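Long-range contacts in Cg3027-pa (Drosophila melanogaster, PDB 2VHH), which probably hydrolyses N-carbamoyl-beta-alanine to beta-alanine, ammonium and carbon dioxide, a step of pyrimidine degradation: residues Ser43-Phe53 / Thr103-Ala111; Ala143-Ala153 / Val183-Lys194. All blocks are in the same frame, centred on the assembly; numbering follows the deposited sequence.

Contact 1: Ser43-Phe53 / Thr103-Ala111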
ATOM      1  N   SER C  43      -8.054 -40.185  49.834  1.00 43.43           N
ATOM      2  CA  SER C  43      -7.678 -41.319  48.985  1.00 43.14           C
ATOM      3  C   SER C  43      -6.621 -40.936  47.951  1.00 42.89           C
ATOM      4  O   SER C  43      -5.714 -41.715  47.659  1.00 42.87           O
ATOM      5  CB  SER C  43      -8.912 -41.878  48.281  1.00 43.18           C
ATOM      6  OG  SER C  43      -9.435 -40.931  47.370  1.00 42.97           O
ATOM      7  N   ALA C  44      -6.758 -39.731  47.410  1.00 42.62           N
ATOM      8  CA  ALA C  44      -5.811 -39.172  46.466  1.00 42.36           C
ATOM      9  C   ALA C  44      -4.455 -38.961  47.120  1.00 42.26           C
ATOM     10  O   ALA C  44      -3.423 -39.246  46.522  1.00 42.13           O
ATOM     11  CB  ALA C  44      -6.350 -37.864  45.914  1.00 42.47           C
ATOM     12  N   LYS C  45      -4.474 -38.458  48.350  1.00 42.37           N
ATOM     13  CA  LYS C  45      -3.275 -38.338  49.187  1.00 42.55           C
ATOM     14  C   LYS C  45      -2.622 -39.692  49.512  1.00 42.67           C
ATOM     15  O   LYS C  45      -1.392 -39.785  49.661  1.00 42.77           O
ATOM     16  CB  LYS C  45      -3.615 -37.614  50.486  1.00 42.40           C
ATOM     17  CG  LYS C  45      -3.224 -36.160  50.492  1.00 42.80           C
ATOM     18  CD  LYS C  45      -3.742 -35.448  51.722  1.00 42.85           C
ATOM     19  CE  LYS C  45      -5.150 -34.947  51.500  1.00 43.16           C
ATOM     20  NZ  LYS C  45      -5.682 -34.242  52.693  1.00 42.97           N
ATOM     21  N   ASP C  46      -3.449 -40.732  49.623  1.00 42.75           N
ATOM     22  CA  ASP C  46      -2.965 -42.090  49.875  1.00 42.86           C
ATOM     23  C   ASP C  46      -2.212 -42.684  48.685  1.00 42.49           C
ATOM     24  O   ASP C  46      -1.093 -43.181  48.852  1.00 42.53           O
ATOM     25  CB  ASP C  46      -4.104 -43.025  50.305  1.00 43.25           C
ATOM     26  CG  ASP C  46      -4.394 -42.957  51.804  1.00 44.16           C
ATOM     27  OD1 ASP C  46      -3.548 -42.442  52.571  1.00 45.18           O
ATOM     28  OD2 ASP C  46      -5.474 -43.431  52.215  1.00 45.13           O
ATOM     29  N   ILE C  47      -2.816 -42.629  47.496  1.00 41.87           N
ATOM     30  CA  ILE C  47      -2.160 -43.123  46.285  1.00 41.46           C
ATOM     31  C   ILE C  47      -0.825 -42.407  46.068  1.00 41.37           C
ATOM     32  O   ILE C  47       0.135 -43.011  45.604  1.00 41.43           O
ATOM     33  CB  ILE C  47      -3.056 -42.992  45.032  1.00 41.33           C
ATOM     34  CG1 ILE C  47      -4.389 -43.717  45.245  1.00 41.20           C
ATOM     35  CG2 ILE C  47      -2.353 -43.572  43.812  1.00 41.22           C
ATOM     36  CD1 ILE C  47      -5.532 -43.185  44.400  1.00 41.03           C
ATOM     37  N   ALA C  48      -0.768 -41.131  46.435  1.00 41.34           N
ATOM     38  CA  ALA C  48       0.439 -40.321  46.296  1.00 41.43           C
ATOM     39  C   ALA C  48       1.526 -40.757  47.257  1.00 41.53           C
ATOM     40  O   ALA C  48       2.691 -40.897  46.880  1.00 41.43           O
ATOM     41  CB  ALA C  48       0.113 -38.852  46.510  1.00 41.11           C
ATOM     42  N   GLU C  49       1.139 -40.963  48.507  1.00 41.93           N
ATOM     43  CA  GLU C  49       2.104 -41.300  49.538  1.00 42.74           C
ATOM     44  C   GLU C  49       2.673 -42.712  49.354  1.00 42.21           C
ATOM     45  O   GLU C  49       3.888 -42.902  49.426  1.00 42.32           O
ATOM     46  CB  GLU C  49       1.516 -41.090  50.930  1.00 42.64           C
ATOM     47  CG  GLU C  49       2.580 -40.824  51.986  1.00 44.72           C
ATOM     48  CD  GLU C  49       1.991 -40.454  53.346  1.00 46.17           C
ATOM     49  OE1 GLU C  49       1.106 -41.197  53.857  1.00 49.13           O
ATOM     50  OE2 GLU C  49       2.422 -39.414  53.909  1.00 49.75           O
ATOM     51  N   GLN C  50       1.803 -43.684  49.087  1.00 41.66           N
ATOM     52  CA  GLN C  50       2.248 -45.034  48.815  1.00 41.19           C
ATOM     53  C   GLN C  50       3.199 -45.100  47.612  1.00 40.55           C
ATOM     54  O   GLN C  50       4.214 -45.794  47.673  1.00 40.61           O
ATOM     55  CB  GLN C  50       1.052 -45.967  48.667  1.00 41.53           C
ATOM     56  CG  GLN C  50       0.493 -46.419  50.006  1.00 42.59           C
ATOM     57  CD  GLN C  50      -0.773 -47.211  49.844  1.00 44.57           C
ATOM     58  OE1 GLN C  50      -1.776 -46.695  49.343  1.00 45.75           O
ATOM     59  NE2 GLN C  50      -0.741 -48.481  50.258  1.00 44.55           N
ATOM     60  N   ASN C  51       2.901 -44.347  46.553  1.00 39.61           N
ATOM     61  CA  ASN C  51       3.706 -44.409  45.332  1.00 38.83           C
ATOM     62  C   ASN C  51       4.851 -43.401  45.288  1.00 38.08           C
ATOM     63  O   ASN C  51       5.590 -43.322  44.309  1.00 37.78           O
ATOM     64  CB  ASN C  51       2.813 -44.302  44.099  1.00 38.99           C
ATOM     65  CG  ASN C  51       1.855 -45.480  43.969  1.00 39.45           C
ATOM     66  OD1 ASN C  51       1.737 -46.071  42.894  1.00 40.70           O
ATOM     67  ND2 ASN C  51       1.169 -45.827  45.060  1.00 39.44           N
ATOM     68  N   GLY C  52       4.997 -42.649  46.371  1.00 37.45           N
ATOM     69  CA  GLY C  52       6.145 -41.774  46.555  1.00 36.81           C
ATOM     70  C   GLY C  52       6.226 -40.578  45.627  1.00 36.49           C
ATOM     71  O   GLY C  52       7.314 -40.213  45.171  1.00 36.65           O
ATOM     72  N   PHE C  53       5.079 -39.970  45.336  1.00 35.91           N
ATOM     73  CA  PHE C  53       5.057 -38.695  44.622  1.00 35.18           C
ATOM     74  C   PHE C  53       4.283 -37.627  45.395  1.00 35.02           C
ATOM     75  O   PHE C  53       3.329 -37.940  46.106  1.00 35.06           O
ATOM     76  CB  PHE C  53       4.531 -38.855  43.186  1.00 34.70           C
ATOM     77  CG  PHE C  53       3.073 -39.247  43.083  1.00 34.16           C
ATOM     78  CD1 PHE C  53       2.692 -40.589  43.073  1.00 33.59           C
ATOM     79  CD2 PHE C  53       2.088 -38.280  42.926  1.00 32.90           C
ATOM     80  CE1 PHE C  53       1.344 -40.952  42.940  1.00 32.56           C
ATOM     81  CE2 PHE C  53       0.747 -38.641  42.804  1.00 32.71           C
ATOM     82  CZ  PHE C  53       0.377 -39.978  42.806  1.00 32.58           C
ATOM     83  N   THR C 103      -0.973 -44.535  37.742  1.00 32.47           N
ATOM     84  CA  THR C 103      -1.387 -44.330  39.134  1.00 32.36           C
ATOM     85  C   THR C 103      -1.451 -42.846  39.498  1.00 32.26           C
ATOM     86  O   THR C 103      -2.218 -42.457  40.376  1.00 32.24           O
ATOM     87  CB  THR C 103      -0.554 -45.154  40.204  1.00 32.46           C
ATOM     88  OG1 THR C 103      -0.181 -44.303  41.296  1.00 32.38           O
ATOM     89  CG2 THR C 103       0.705 -45.784  39.632  1.00 31.83           C
ATOM     90  N   MET C 104      -0.648 -42.028  38.824  1.00 32.11           N
ATOM     91  CA  MET C 104      -0.707 -40.582  39.022  1.00 31.96           C
ATOM     92  C   MET C 104      -1.983 -40.000  38.420  1.00 31.90           C
ATOM     93  O   MET C 104      -2.592 -39.112  39.002  1.00 32.06           O
ATOM     94  CB  MET C 104       0.527 -39.893  38.448  1.00 31.95           C
ATOM     95  CG  MET C 104       1.820 -40.253  39.146  1.00 31.84           C
ATOM     96  SD  MET C 104       3.155 -39.187  38.595  1.00 31.83           S
ATOM     97  CE  MET C 104       4.586 -40.023  39.293  1.00 32.57           C
ATOM     98  N   ILE C 105      -2.378 -40.510  37.259  1.00 31.85           N
ATOM     99  CA  ILE C 105      -3.629 -40.132  36.619  1.00 31.90           C
ATOM    100  C   ILE C 105      -4.798 -40.592  37.484  1.00 32.24           C
ATOM    101  O   ILE C 105      -5.797 -39.886  37.613  1.00 32.44           O
ATOM    102  CB  ILE C 105      -3.721 -40.742  35.200  1.00 31.95           C
ATOM    103  CG1 ILE C 105      -2.722 -40.063  34.264  1.00 31.47           C
ATOM    104  CG2 ILE C 105      -5.129 -40.638  34.638  1.00 31.49           C
ATOM    105  CD1 ILE C 105      -2.408 -40.877  33.052  1.00 31.67           C
ATOM    106  N   LYS C 106      -4.661 -41.767  38.090  1.00 32.53           N
ATOM    107  CA  LYS C 106      -5.679 -42.300  38.994  1.00 32.89           C
ATOM    108  C   LYS C 106      -5.883 -41.350  40.173  1.00 32.79           C
ATOM    109  O   LYS C 106      -7.021 -41.053  40.550  1.00 32.81           O
ATOM    110  CB  LYS C 106      -5.269 -43.690  39.487  1.00 33.00           C
ATOM    111  CG  LYS C 106      -6.306 -44.423  40.336  1.00 33.72           C
ATOM    112  CD  LYS C 106      -5.765 -45.768  40.840  1.00 33.94           C
ATOM    113  CE  LYS C 106      -6.796 -46.476  41.723  1.00 36.12           C
ATOM    114  NZ  LYS C 106      -6.190 -47.349  42.790  1.00 36.65           N
ATOM    115  N   ALA C 107      -4.776 -40.864  40.733  1.00 32.78           N
ATOM    116  CA  ALA C 107      -4.815 -39.919  41.845  1.00 32.85           C
ATOM    117  C   ALA C 107      -5.466 -38.604  41.431  1.00 33.12           C
ATOM    118  O   ALA C 107      -6.256 -38.037  42.178  1.00 33.26           O
ATOM    119  CB  ALA C 107      -3.426 -39.688  42.398  1.00 32.54           C
ATOM    120  N   ALA C 108      -5.143 -38.139  40.227  1.00 33.53           N
ATOM    121  CA  ALA C 108      -5.718 -36.916  39.670  1.00 33.83           C
ATOM    122  C   ALA C 108      -7.235 -37.033  39.538  1.00 34.09           C
ATOM    123  O   ALA C 108      -7.963 -36.096  39.865  1.00 34.20           O
ATOM    124  CB  ALA C 108      -5.081 -36.617  38.322  1.00 33.67           C
ATOM    125  N   ALA C 109      -7.696 -38.195  39.074  1.00 34.42           N
ATOM    126  CA  ALA C 109      -9.123 -38.505  38.971  1.00 34.72           C
ATOM    127  C   ALA C 109      -9.825 -38.424  40.322  1.00 34.97           C
ATOM    128  O   ALA C 109     -10.878 -37.798  40.448  1.00 35.31           O
ATOM    129  CB  ALA C 109      -9.323 -39.881  38.354  1.00 34.67           C
ATOM    130  N   GLU C 110      -9.232 -39.048  41.330  1.00 35.08           N
ATOM    131  CA  GLU C 110      -9.813 -39.067  42.663  1.00 35.53           C
ATOM    132  C   GLU C 110      -9.689 -37.722  43.378  1.00 34.77           C
ATOM    133  O   GLU C 110     -10.399 -37.469  44.346  1.00 34.76           O
ATOM    134  CB  GLU C 110      -9.235 -40.224  43.482  1.00 35.38           C
ATOM    135  CG  GLU C 110      -9.873 -41.561  43.112  1.00 37.18           C
ATOM    136  CD  GLU C 110      -9.344 -42.731  43.928  1.00 37.98           C
ATOM    137  OE1 GLU C 110      -9.039 -42.528  45.128  1.00 41.38           O
ATOM    138  OE2 GLU C 110      -9.245 -43.858  43.372  1.00 40.31           O
ATOM    139  N   ALA C 111      -8.790 -36.870  42.892  1.00 34.38           N
ATOM    140  CA  ALA C 111      -8.687 -35.487  43.374  1.00 33.89           C
ATOM    141  C   ALA C 111      -9.726 -34.597  42.693  1.00 33.63           C
ATOM    142  O   ALA C 111      -9.871 -33.421  43.040  1.00 33.78           O
ATOM    143  CB  ALA C 111      -7.297 -34.933  43.144  1.00 33.79           C
TER

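Contact 2: Ala143-Ala153 / Val183-Lys194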
ATOM      1  N   ALA C 143       0.303 -40.606  16.224  1.00 37.78           N
ATOM      2  CA  ALA C 143      -0.386 -39.681  17.117  1.00 37.55           C
ATOM      3  C   ALA C 143      -1.749 -40.212  17.580  1.00 37.61           C
ATOM      4  O   ALA C 143      -2.059 -40.166  18.769  1.00 37.62           O
ATOM      5  CB  ALA C 143      -0.537 -38.327  16.453  1.00 37.53           C
ATOM      6  N   GLU C 144      -2.545 -40.727  16.642  1.00 37.58           N
ATOM      7  CA  GLU C 144      -3.904 -41.171  16.937  1.00 37.58           C
ATOM      8  C   GLU C 144      -4.026 -42.676  17.245  1.00 37.48           C
ATOM      9  O   GLU C 144      -4.851 -43.083  18.082  1.00 37.55           O
ATOM     10  CB  GLU C 144      -4.842 -40.785  15.799  1.00 37.37           C
ATOM     11  CG  GLU C 144      -6.306 -40.998  16.140  1.00 38.14           C
ATOM     12  CD  GLU C 144      -7.260 -40.575  15.041  1.00 38.32           C
ATOM     13  OE1 GLU C 144      -6.912 -39.695  14.223  1.00 39.11           O
ATOM     14  OE2 GLU C 144      -8.379 -41.121  15.011  1.00 38.87           O
ATOM     15  N   ASN C 145      -3.208 -43.487  16.576  1.00 37.27           N
ATOM     16  CA  ASN C 145      -3.272 -44.945  16.688  1.00 36.97           C
ATOM     17  C   ASN C 145      -2.110 -45.573  17.450  1.00 36.69           C
ATOM     18  O   ASN C 145      -2.044 -46.795  17.613  1.00 37.05           O
ATOM     19  CB  ASN C 145      -3.381 -45.565  15.300  1.00 36.82           C
ATOM     20  CG  ASN C 145      -4.570 -45.042  14.536  1.00 37.42           C
ATOM     21  OD1 ASN C 145      -5.702 -45.112  15.011  1.00 37.47           O
ATOM     22  ND2 ASN C 145      -4.320 -44.491  13.352  1.00 38.10           N
ATOM     23  N   GLY C 146      -1.192 -44.740  17.919  1.00 36.25           N
ATOM     24  CA  GLY C 146      -0.073 -45.223  18.717  1.00 35.65           C
ATOM     25  C   GLY C 146      -0.539 -45.819  20.032  1.00 35.29           C
ATOM     26  O   GLY C 146      -1.576 -45.418  20.570  1.00 35.29           O
ATOM     27  N   PRO C 147       0.235 -46.774  20.567  1.00 34.84           N
ATOM     28  CA  PRO C 147      -0.120 -47.512  21.779  1.00 34.48           C
ATOM     29  C   PRO C 147      -0.438 -46.606  22.972  1.00 34.09           C
ATOM     30  O   PRO C 147      -1.305 -46.939  23.783  1.00 34.16           O
ATOM     31  CB  PRO C 147       1.148 -48.328  22.062  1.00 34.56           C
ATOM     32  CG  PRO C 147       2.237 -47.651  21.262  1.00 34.49           C
ATOM     33  CD  PRO C 147       1.546 -47.193  20.045  1.00 34.44           C
ATOM     34  N   THR C 148       0.261 -45.476  23.060  1.00 33.53           N
ATOM     35  CA  THR C 148       0.131 -44.552  24.183  1.00 33.10           C
ATOM     36  C   THR C 148      -1.210 -43.830  24.199  1.00 32.90           C
ATOM     37  O   THR C 148      -1.867 -43.764  25.235  1.00 32.87           O
ATOM     38  CB  THR C 148       1.288 -43.538  24.214  1.00 32.99           C
ATOM     39  OG1 THR C 148       2.527 -44.248  24.254  1.00 33.15           O
ATOM     40  CG2 THR C 148       1.209 -42.659  25.437  1.00 32.79           C
ATOM     41  N   THR C 149      -1.620 -43.300  23.054  1.00 32.67           N
ATOM     42  CA  THR C 149      -2.920 -42.656  22.949  1.00 32.63           C
ATOM     43  C   THR C 149      -4.062 -43.648  23.204  1.00 32.77           C
ATOM     44  O   THR C 149      -5.021 -43.300  23.879  1.00 32.82           O
ATOM     45  CB  THR C 149      -3.091 -41.900  21.596  1.00 32.73           C
ATOM     46  OG1 THR C 149      -2.151 -40.820  21.529  1.00 32.43           O
ATOM     47  CG2 THR C 149      -4.499 -41.320  21.450  1.00 32.46           C
ATOM     48  N   LYS C 150      -3.946 -44.871  22.688  1.00 33.10           N
ATOM     49  CA  LYS C 150      -4.970 -45.906  22.867  1.00 33.49           C
ATOM     50  C   LYS C 150      -5.176 -46.242  24.339  1.00 33.53           C
ATOM     51  O   LYS C 150      -6.308 -46.378  24.808  1.00 33.54           O
ATOM     52  CB  LYS C 150      -4.587 -47.192  22.125  1.00 33.80           C
ATOM     53  CG  LYS C 150      -4.495 -47.105  20.597  1.00 34.99           C
ATOM     54  CD  LYS C 150      -5.838 -47.326  19.900  1.00 37.38           C
ATOM     55  CE  LYS C 150      -6.568 -46.007  19.631  1.00 38.48           C
ATOM     56  NZ  LYS C 150      -7.775 -46.251  18.791  1.00 39.36           N
ATOM     57  N   MET C 151      -4.069 -46.380  25.059  1.00 33.49           N
ATOM     58  CA  MET C 151      -4.078 -46.703  26.478  1.00 33.61           C
ATOM     59  C   MET C 151      -4.605 -45.539  27.287  1.00 33.42           C
ATOM     60  O   MET C 151      -5.290 -45.718  28.283  1.00 33.71           O
ATOM     61  CB  MET C 151      -2.649 -47.050  26.913  1.00 33.91           C
ATOM     62  CG  MET C 151      -2.348 -47.021  28.417  1.00 34.48           C
ATOM     63  SD  MET C 151      -2.040 -45.351  29.020  1.00 35.84           S
ATOM     64  CE  MET C 151      -0.717 -45.623  30.185  1.00 35.22           C
ATOM     65  N   LEU C 152      -4.258 -44.340  26.848  1.00 33.28           N
ATOM     66  CA  LEU C 152      -4.594 -43.115  27.554  1.00 32.83           C
ATOM     67  C   LEU C 152      -6.045 -42.732  27.323  1.00 32.82           C
ATOM     68  O   LEU C 152      -6.649 -42.074  28.159  1.00 32.81           O
ATOM     69  CB  LEU C 152      -3.669 -42.005  27.086  1.00 32.51           C
ATOM     70  CG  LEU C 152      -3.012 -41.073  28.087  1.00 31.64           C
ATOM     71  CD1 LEU C 152      -2.416 -41.788  29.278  1.00 31.04           C
ATOM     72  CD2 LEU C 152      -1.947 -40.352  27.333  1.00 31.35           C
ATOM     73  N   ALA C 153      -6.598 -43.163  26.193  1.00 32.98           N
ATOM     74  CA  ALA C 153      -7.991 -42.882  25.853  1.00 33.26           C
ATOM     75  C   ALA C 153      -8.964 -43.703  26.705  1.00 33.52           C
ATOM     76  O   ALA C 153     -10.048 -43.236  27.037  1.00 33.62           O
ATOM     77  CB  ALA C 153      -8.237 -43.103  24.371  1.00 33.08           C
ATOM     78  N   VAL C 183      -0.986 -34.287  21.931  1.00 26.33           N
ATOM     79  CA  VAL C 183      -2.226 -34.941  21.536  1.00 26.23           C
ATOM     80  C   VAL C 183      -3.292 -34.671  22.587  1.00 26.52           C
ATOM     81  O   VAL C 183      -3.060 -34.874  23.780  1.00 26.70           O
ATOM     82  CB  VAL C 183      -2.039 -36.469  21.343  1.00 26.03           C
ATOM     83  CG1 VAL C 183      -3.374 -37.149  21.142  1.00 25.93           C
ATOM     84  CG2 VAL C 183      -1.113 -36.770  20.169  1.00 25.18           C
ATOM     85  N   VAL C 184      -4.454 -34.200  22.139  1.00 26.75           N
ATOM     86  CA  VAL C 184      -5.579 -33.941  23.030  1.00 26.88           C
ATOM     87  C   VAL C 184      -6.621 -35.028  22.870  1.00 27.10           C
ATOM     88  O   VAL C 184      -7.139 -35.267  21.774  1.00 27.00           O
ATOM     89  CB  VAL C 184      -6.216 -32.549  22.792  1.00 26.99           C
ATOM     90  CG1 VAL C 184      -7.444 -32.347  23.678  1.00 26.85           C
ATOM     91  CG2 VAL C 184      -5.205 -31.458  23.073  1.00 27.39           C
ATOM     92  N   ILE C 185      -6.910 -35.691  23.983  1.00 27.51           N
ATOM     93  CA  ILE C 185      -7.929 -36.734  24.036  1.00 27.79           C
ATOM     94  C   ILE C 185      -9.105 -36.196  24.839  1.00 27.99           C
ATOM     95  O   ILE C 185      -8.927 -35.681  25.934  1.00 27.68           O
ATOM     96  CB  ILE C 185      -7.382 -38.024  24.684  1.00 27.69           C
ATOM     97  CG1 ILE C 185      -6.163 -38.532  23.917  1.00 27.89           C
ATOM     98  CG2 ILE C 185      -8.428 -39.105  24.668  1.00 28.13           C
ATOM     99  CD1 ILE C 185      -5.208 -39.378  24.746  1.00 27.54           C
ATOM    100  N   SER C 186     -10.298 -36.302  24.269  1.00 28.59           N
ATOM    101  CA  SER C 186     -11.518 -35.838  24.913  1.00 29.31           C
ATOM    102  C   SER C 186     -11.917 -36.724  26.091  1.00 29.92           C
ATOM    103  O   SER C 186     -11.515 -37.894  26.165  1.00 29.90           O
ATOM    104  CB  SER C 186     -12.653 -35.817  23.900  1.00 29.32           C
ATOM    105  OG  SER C 186     -13.899 -35.628  24.543  1.00 29.83           O
ATOM    106  N   ASN C 187     -12.718 -36.164  27.001  1.00 30.58           N
ATOM    107  CA  ASN C 187     -13.279 -36.931  28.126  1.00 31.19           C
ATOM    108  C   ASN C 187     -14.263 -38.029  27.700  1.00 31.48           C
ATOM    109  O   ASN C 187     -14.666 -38.855  28.512  1.00 31.84           O
ATOM    110  CB  ASN C 187     -13.931 -36.015  29.166  1.00 31.18           C
ATOM    111  CG  ASN C 187     -14.956 -35.091  28.565  1.00 30.87           C
ATOM    112  OD1 ASN C 187     -14.798 -34.637  27.443  1.00 31.37           O
ATOM    113  ND2 ASN C 187     -16.006 -34.793  29.318  1.00 30.27           N
ATOM    114  N   SER C 188     -14.644 -38.035  26.430  1.00 31.66           N
ATOM    115  CA  SER C 188     -15.455 -39.108  25.883  1.00 31.97           C
ATOM    116  C   SER C 188     -14.576 -40.306  25.525  1.00 32.14           C
ATOM    117  O   SER C 188     -15.070 -41.415  25.338  1.00 32.18           O
ATOM    118  CB  SER C 188     -16.246 -38.631  24.652  1.00 31.94           C
ATOM    119  OG  SER C 188     -15.426 -38.562  23.501  1.00 31.59           O
ATOM    120  N   GLY C 189     -13.272 -40.073  25.434  1.00 32.37           N
ATOM    121  CA  GLY C 189     -12.327 -41.112  25.037  1.00 32.38           C
ATOM    122  C   GLY C 189     -11.873 -40.974  23.592  1.00 32.59           C
ATOM    123  O   GLY C 189     -10.920 -41.634  23.169  1.00 32.64           O
ATOM    124  N   ARG C 190     -12.552 -40.116  22.833  1.00 32.67           N
ATOM    125  CA  ARG C 190     -12.242 -39.924  21.415  1.00 32.78           C
ATOM    126  C   ARG C 190     -11.080 -38.963  21.221  1.00 31.85           C
ATOM    127  O   ARG C 190     -10.891 -38.040  22.010  1.00 32.03           O
ATOM    128  CB  ARG C 190     -13.481 -39.471  20.627  1.00 33.08           C
ATOM    129  CG  ARG C 190     -14.644 -40.467  20.739  1.00 35.83           C
ATOM    130  CD  ARG C 190     -15.543 -40.517  19.510  1.00 39.87           C
ATOM    131  NE  ARG C 190     -16.429 -39.351  19.378  1.00 43.63           N
ATOM    132  CZ  ARG C 190     -16.373 -38.468  18.375  1.00 45.40           C
ATOM    133  NH1 ARG C 190     -15.468 -38.599  17.409  1.00 45.59           N
ATOM    134  NH2 ARG C 190     -17.232 -37.455  18.321  1.00 45.88           N
ATOM    135  N   TYR C 191     -10.286 -39.217  20.186  1.00 30.72           N
ATOM    136  CA  TYR C 191      -9.155 -38.377  19.852  1.00 29.79           C
ATOM    137  C   TYR C 191      -9.666 -37.048  19.311  1.00 29.49           C
ATOM    138  O   TYR C 191     -10.539 -37.031  18.450  1.00 29.69           O
ATOM    139  CB  TYR C 191      -8.296 -39.111  18.836  1.00 29.51           C
ATOM    140  CG  TYR C 191      -7.304 -38.283  18.066  1.00 29.09           C
ATOM    141  CD1 TYR C 191      -6.003 -38.103  18.540  1.00 28.06           C
ATOM    142  CD2 TYR C 191      -7.652 -37.719  16.827  1.00 28.37           C
ATOM    143  CE1 TYR C 191      -5.077 -37.358  17.809  1.00 28.45           C
ATOM    144  CE2 TYR C 191      -6.739 -36.975  16.090  1.00 28.01           C
ATOM    145  CZ  TYR C 191      -5.453 -36.798  16.584  1.00 28.72           C
ATOM    146  OH  TYR C 191      -4.543 -36.064  15.855  1.00 29.33           O
ATOM    147  N   LEU C 192      -9.151 -35.940  19.835  1.00 28.93           N
ATOM    148  CA  LEU C 192      -9.608 -34.616  19.398  1.00 28.47           C
ATOM    149  C   LEU C 192      -8.766 -34.026  18.289  1.00 27.84           C
ATOM    150  O   LEU C 192      -9.301 -33.395  17.379  1.00 28.09           O
ATOM    151  CB  LEU C 192      -9.652 -33.614  20.552  1.00 28.61           C
ATOM    152  CG  LEU C 192     -10.969 -33.470  21.303  1.00 29.36           C
ATOM    153  CD1 LEU C 192     -10.941 -32.205  22.153  1.00 29.33           C
ATOM    154  CD2 LEU C 192     -12.154 -33.457  20.330  1.00 30.56           C
ATOM    155  N   GLY C 193      -7.453 -34.207  18.383  1.00 26.87           N
ATOM    156  CA  GLY C 193      -6.544 -33.609  17.435  1.00 25.90           C
ATOM    157  C   GLY C 193      -5.153 -33.511  17.997  1.00 25.34           C
ATOM    158  O   GLY C 193      -4.876 -34.029  19.076  1.00 25.43           O
ATOM    159  N   LYS C 194      -4.273 -32.838  17.266  1.00 24.60           N
ATOM    160  CA  LYS C 194      -2.892 -32.730  17.680  1.00 23.91           C
ATOM    161  C   LYS C 194      -2.290 -31.366  17.337  1.00 23.71           C
ATOM    162  O   LYS C 194      -2.753 -30.661  16.431  1.00 23.44           O
ATOM    163  CB  LYS C 194      -2.082 -33.850  17.038  1.00 23.78           C
ATOM    164  CG  LYS C 194      -1.740 -33.596  15.578  1.00 23.58           C
ATOM    165  CD  LYS C 194      -1.230 -34.841  14.897  1.00 23.97           C
ATOM    166  CE  LYS C 194      -1.188 -34.633  13.400  1.00 23.81           C
ATOM    167  NZ  LYS C 194      -0.634 -35.802  12.669  1.00 24.25           N
TER

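Contact 1: Ser43-Phe53 / Thr103-Ala111
S43 and E110 close one end of this contact: the serine hydroxyl donates from OG to E110 OE1 over 2.8 Å, and OE1 accepts on its anti lone pair, the one facing away from OE2. With chi1 at 66°, OG sits between the backbone N and the carbonyl carbon of S43, and this turns it to the glutamate. At the other end T103 OG1 gives a weak hydrogen bond to N51 OD1, 3.1 Å long, the two side chains meeting from opposite directions. G52, at positive phi, completes a Schellman motif at the end of helix 43-50: F53 N bonds back to A48 O and G52 N to E49 O. A111 O, at the end of 103-111, accepts from R74 NE.

Between these polar ends the packing is mainly apolar. I47 is a knob in the hole formed by T103, K106, A107 and E110; its CG2 passes T103 while CD1 lies 3.6 Å from E110 OE1. A44 fits its methyl against A107 O and the CB of A111. The F53 ring is sandwiched, with A48 CA over one face and M104 CG over the centre of the other, 3.9 Å from the centroid; M104 SD follows over that same face as a Met-aromatic contact. A107 CB meets the ring edge in its plane.

Helices 43-50 and 103-110 run nearly antiparallel, at 161° and 8.5 Å between axes. Both lie against one sheet, A44 on I55 and A107 on L338, forming part of the outer helical layer of the alpha-beta-beta-alpha sandwich of the carbon-nitrogen hydrolase fold.

Contact 2: Ala143-Ala153 / Val183-Lys194
A153 and G189 bring their CA atoms to 4.8 Å where helix 147-153 passes the tip of a beta hairpin, its axis 9.8 Å from that of strand 183-185 and inclined to it by 25°. The hairpin joins strands 183-185 and 191-194 through a type I turn from S186 to G189; L192 and G193 both face V184 as a classic beta bulge. In the turn, S186 OG accepts from S188 N, an ST turn, and the hydroxyls of S186 and S188 also bond E385 of the second subunit, tying this tip to another chain.

The helix rests on the hairpin mainly through I185. Its CD1 reaches L152 CB at 3.8 Å and also T149 CG2, while CG2, anti to the backbone N, turns to A153. Nearby, V183 CG2 touches the methyl of A143, against which K194 also lays its CD on the way to a salt bridge between NZ and E169. T149 OG1 donates to A143 O over 2.8 Å, nearly along the carbonyl direction, linking the first turn of the helix to the loop before it; H165 NE2 is a further, weak hydrogen-bond partner of this hydroxyl.

The Y191 ring has the backbone N of G193 over the centre of one face. Over the opposite face E144 lays its extended side chain, its carboxylate stacked on the ring with the planes only 11° apart and its CG making a CH-pi contact 3.6 Å from the Y191 ring centroid.

How the contacts relate
Following the chain from the N terminus, helix 42-50 leads into strand 54-59, outermost within this chain, then strand 72-79 and helix 90-110, whose C-terminal part returns to 43-53 and closes contact 1. Only then does contact 2 open: 143-153 leads through helix 147-158 and strand 162-171 to the hairpin 183-194, closing a second loop. The two are in series, neither nested nor crossed, with centres about 22 Å apart. They lie toward opposite sides of the sheet as it is formed within one chain, contact 1 near strand 54-59 and contact 2 at strands 177-185 and 191-196. Between them, I105 CD1 packs on L152 CD1 at 3.9 Å, joining helices 90-110 and 147-158.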